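Local coordinates for protein loquacious, isoform B (Drosophila melanogaster, PDB 4X8W) that probably assists Dicer in small-RNA processing as a double-stranded-RNA-binding-domain protein, one domain of which here assembles with further copies of itself, at residues 18-26 and 36-44. Numbering follows the deposited sequence.
Sequences QFEVTYVDI and QCLVQLSTL
Ser42 O accepts the backbone N-H of Glu20 at 2.7 Å from Glu20 N, while the edge of the Phe19 ring lies beside the same oxygen, with CD1 at 3.7 Å from Ser42 O. That bond belongs to the antiparallel ladder of strands 19-26 and 36-43, in which Glu20-Ser42, Thr22-Gln40 and Val24-Leu38 are each joined by two backbone hydrogen bonds. The intervening pairs send Val21, Tyr23, Val39 and Leu41 to one face. There Val39 CG2 lies alongside Tyr23, 3.5 Å from CE2, and its CG1 meets Val21 CG1 at 3.7 Å; Val21 CG2 touches Leu41 CD2. Cys37 SG, turned anti to its backbone N (chi1 -176°), comes to the edge of the Tyr23 ring, 5.4 Å from the centroid, a sulfur-aromatic contact. Leu10 of helix 10-16 and Ala63 and Ala64 of the second subunit cover this face, consistent with a domain-swapped α-β-β-β-α double-stranded RNA-binding fold. That subunit also adds a strand to the outer side of 36-41, and its Gln60 bonds Asp25 OD1. On the other face Ile26, with CG1 beside its backbone N (chi1 -63°), lays CD1 against Leu38 CG at 4.0 Å and packs on Ile73 of the third subunit. With Ile26 cut back to an alanine, Leu38 would probably lose the methyl laid on it and a gap open toward Ile73. The hairpin thus pairs a mainly apolar face, suited to burial under helices, with a mixed one, polar at Glu20, Thr22, Gln40 and Ser42, whose apolar end at Ile26 and Leu38 meets the third subunit.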
loop_
_atom_site.group_PDB
_atom_site.type_symbol
_atom_site.label_atom_id
_atom_site.label_comp_id
_atom_site.label_asym_id
_atom_site.label_seq_id
_atom_site.Cartn_x
_atom_site.Cartn_y
_atom_site.Cartn_z
ATOM N N GLN E 18 -5.707 -9.684 1.066
ATOM C CA GLN E 18 -5.226 -8.749 0.043
ATOM C C GLN E 18 -4.573 -7.493 0.632
ATOM O O GLN E 18 -4.831 -6.371 0.177
ATOM C CB GLN E 18 -6.382 -8.335 -0.879
ATOM C CG GLN E 18 -7.142 -9.484 -1.527
ATOM C CD GLN E 18 -8.180 -8.987 -2.524
ATOM O OE1 GLN E 18 -8.744 -7.906 -2.353
ATOM N NE2 GLN E 18 -8.445 -9.779 -3.561
ATOM N N PHE E 19 -3.688 -7.684 1.608
ATOM C CA PHE E 19 -2.899 -6.571 2.118
ATOM C C PHE E 19 -1.445 -6.819 1.791
ATOM O O PHE E 19 -1.022 -7.971 1.644
ATOM C CB PHE E 19 -3.036 -6.440 3.640
ATOM C CG PHE E 19 -4.406 -6.059 4.112
ATOM C CD1 PHE E 19 -4.846 -4.745 4.047
ATOM C CD2 PHE E 19 -5.243 -7.015 4.662
ATOM C CE1 PHE E 19 -6.121 -4.388 4.506
ATOM C CE2 PHE E 19 -6.517 -6.663 5.123
ATOM C CZ PHE E 19 -6.953 -5.348 5.039
ATOM N N GLU E 20 -0.679 -5.741 1.677
ATOM C CA GLU E 20 0.759 -5.856 1.548
ATOM C C GLU E 20 1.406 -5.467 2.877
ATOM O O GLU E 20 0.981 -4.521 3.534
ATOM C CB GLU E 20 1.269 -4.986 0.409
ATOM C CG GLU E 20 1.237 -5.699 -0.918
ATOM C CD GLU E 20 1.396 -4.771 -2.096
ATOM O OE1 GLU E 20 1.342 -3.538 -1.907
ATOM O OE2 GLU E 20 1.574 -5.289 -3.215
ATOM N N VAL E 21 2.491 -6.150 3.214
ATOM C CA VAL E 21 3.181 -5.957 4.477
ATOM C C VAL E 21 4.572 -5.380 4.289
ATOM O O VAL E 21 5.407 -5.960 3.599
ATOM C CB VAL E 21 3.311 -7.295 5.223
ATOM C CG1 VAL E 21 4.145 -7.127 6.475
ATOM C CG2 VAL E 21 1.943 -7.843 5.549
ATOM N N THR E 22 4.841 -4.252 4.926
ATOM C CA THR E 22 6.169 -3.664 4.830
ATOM C C THR E 22 6.820 -3.505 6.192
ATOM O O THR E 22 6.297 -2.821 7.073
ATOM C CB THR E 22 6.136 -2.306 4.140
ATOM O OG1 THR E 22 5.677 -2.490 2.801
ATOM C CG2 THR E 22 7.529 -1.712 4.085
ATOM N N TYR E 23 7.987 -4.118 6.341
ATOM C CA TYR E 23 8.745 -3.996 7.571
ATOM C C TYR E 23 9.684 -2.796 7.489
ATOM O O TYR E 23 10.411 -2.631 6.519
ATOM C CB TYR E 23 9.530 -5.280 7.839
ATOM C CG TYR E 23 8.667 -6.485 8.177
ATOM C CD1 TYR E 23 8.053 -7.250 7.184
ATOM C CD2 TYR E 23 8.460 -6.852 9.500
ATOM C CE1 TYR E 23 7.259 -8.359 7.510
ATOM C CE2 TYR E 23 7.676 -7.942 9.828
ATOM C CZ TYR E 23 7.082 -8.691 8.840
ATOM O OH TYR E 23 6.322 -9.769 9.214
ATOM N N VAL E 24 9.653 -1.966 8.527
ATOM C CA VAL E 24 10.536 -0.811 8.655
ATOM C C VAL E 24 11.311 -0.949 9.968
ATOM O O VAL E 24 10.719 -0.916 11.052
ATOM C CB VAL E 24 9.732 0.511 8.654
ATOM C CG1 VAL E 24 10.635 1.717 8.878
ATOM C CG2 VAL E 24 8.930 0.651 7.375
ATOM N N ASP E 25 12.626 -1.116 9.886
ATOM C CA ASP E 25 13.434 -1.159 11.103
ATOM C C ASP E 25 13.697 0.280 11.567
ATOM O O ASP E 25 14.081 1.136 10.779
ATOM C CB ASP E 25 14.727 -1.946 10.871
ATOM C CG ASP E 25 14.479 -3.448 10.630
ATOM O OD1 ASP E 25 13.458 -3.994 11.098
ATOM O OD2 ASP E 25 15.330 -4.099 9.992
ATOM N N ILE E 26 13.429 0.546 12.841
ATOM C CA ILE E 26 13.524 1.895 13.398
ATOM C C ILE E 26 14.908 2.210 13.979
ATOM O O ILE E 26 15.560 1.355 14.601
ATOM C CB ILE E 26 12.420 2.117 14.466
ATOM C CG1 ILE E 26 11.042 2.022 13.809
ATOM C CG2 ILE E 26 12.555 3.474 15.139
ATOM C CD1 ILE E 26 10.825 3.045 12.718
ATOM N N GLN E 36 13.494 -1.448 17.559
ATOM C CA GLN E 36 12.105 -1.160 17.221
ATOM C C GLN E 36 11.795 -1.393 15.741
ATOM O O GLN E 36 12.568 -1.037 14.854
ATOM C CB GLN E 36 11.747 0.271 17.620
ATOM C CG GLN E 36 11.728 0.452 19.130
ATOM C CD GLN E 36 11.094 1.755 19.575
ATOM O OE1 GLN E 36 9.995 1.761 20.126
ATOM N NE2 GLN E 36 11.788 2.863 19.347
ATOM N N CYS E 37 10.633 -1.973 15.483
ATOM C CA CYS E 37 10.202 -2.219 14.120
ATOM C C CYS E 37 8.759 -1.788 13.949
ATOM O O CYS E 37 7.935 -1.938 14.863
ATOM C CB CYS E 37 10.357 -3.697 13.759
ATOM S SG CYS E 37 9.960 -4.082 12.028
ATOM N N LEU E 38 8.461 -1.222 12.787
ATOM C CA LEU E 38 7.084 -0.904 12.426
ATOM C C LEU E 38 6.671 -1.810 11.270
ATOM O O LEU E 38 7.420 -1.984 10.298
ATOM C CB LEU E 38 6.933 0.564 12.027
ATOM C CG LEU E 38 7.119 1.616 13.123
ATOM C CD1 LEU E 38 6.744 2.996 12.607
ATOM C CD2 LEU E 38 6.393 1.283 14.435
ATOM N N VAL E 39 5.478 -2.375 11.365
ATOM C CA VAL E 39 4.934 -3.120 10.250
ATOM C C VAL E 39 3.809 -2.268 9.720
ATOM O O VAL E 39 2.869 -1.936 10.431
ATOM C CB VAL E 39 4.410 -4.507 10.659
ATOM C CG1 VAL E 39 3.568 -5.088 9.557
ATOM C CG2 VAL E 39 5.556 -5.432 10.971
ATOM N N GLN E 40 3.922 -1.905 8.455
ATOM C CA GLN E 40 2.944 -1.045 7.843
ATOM C C GLN E 40 2.042 -1.930 6.997
ATOM O O GLN E 40 2.536 -2.730 6.209
ATOM C CB GLN E 40 3.648 0.047 7.040
ATOM C CG GLN E 40 2.745 1.130 6.503
ATOM C CD GLN E 40 3.538 2.283 5.929
ATOM O OE1 GLN E 40 4.715 2.131 5.585
ATOM N NE2 GLN E 40 2.916 3.455 5.861
ATOM N N LEU E 41 0.729 -1.814 7.206
ATOM C CA LEU E 41 -0.253 -2.559 6.422
ATOM C C LEU E 41 -0.937 -1.641 5.428
ATOM O O LEU E 41 -1.446 -0.576 5.774
ATOM C CB LEU E 41 -1.292 -3.236 7.330
ATOM C CG LEU E 41 -0.771 -4.106 8.497
ATOM C CD1 LEU E 41 -1.906 -4.684 9.315
ATOM C CD2 LEU E 41 0.095 -5.240 7.979
ATOM N N SER E 42 -0.910 -2.062 4.174
ATOM C CA SER E 42 -1.488 -1.295 3.089
ATOM C C SER E 42 -2.217 -2.259 2.186
ATOM O O SER E 42 -1.920 -3.450 2.169
ATOM C CB SER E 42 -0.412 -0.531 2.319
ATOM O OG SER E 42 0.529 -1.427 1.749
ATOM N N THR E 43 -3.225 -1.759 1.492
ATOM C CA THR E 43 -3.864 -2.519 0.427
ATOM C C THR E 43 -3.139 -2.560 -0.921
ATOM O O THR E 43 -2.254 -1.748 -1.224
ATOM C CB THR E 43 -5.262 -1.966 0.166
ATOM O OG1 THR E 43 -5.161 -0.540 0.120
ATOM C CG2 THR E 43 -6.197 -2.329 1.293
ATOM N N LEU E 44 -3.589 -3.506 -1.737
ATOM C CA LEU E 44 -3.247 -3.598 -3.144
ATOM C C LEU E 44 -3.620 -2.280 -3.798
ATOM O O LEU E 44 -4.660 -1.713 -3.469
ATOM C CB LEU E 44 -3.985 -4.763 -3.804
ATOM C CG LEU E 44 -3.362 -6.128 -3.568
ATOM C CD1 LEU E 44 -4.383 -7.207 -3.814
ATOM C CD2 LEU E 44 -2.144 -6.293 -4.500
#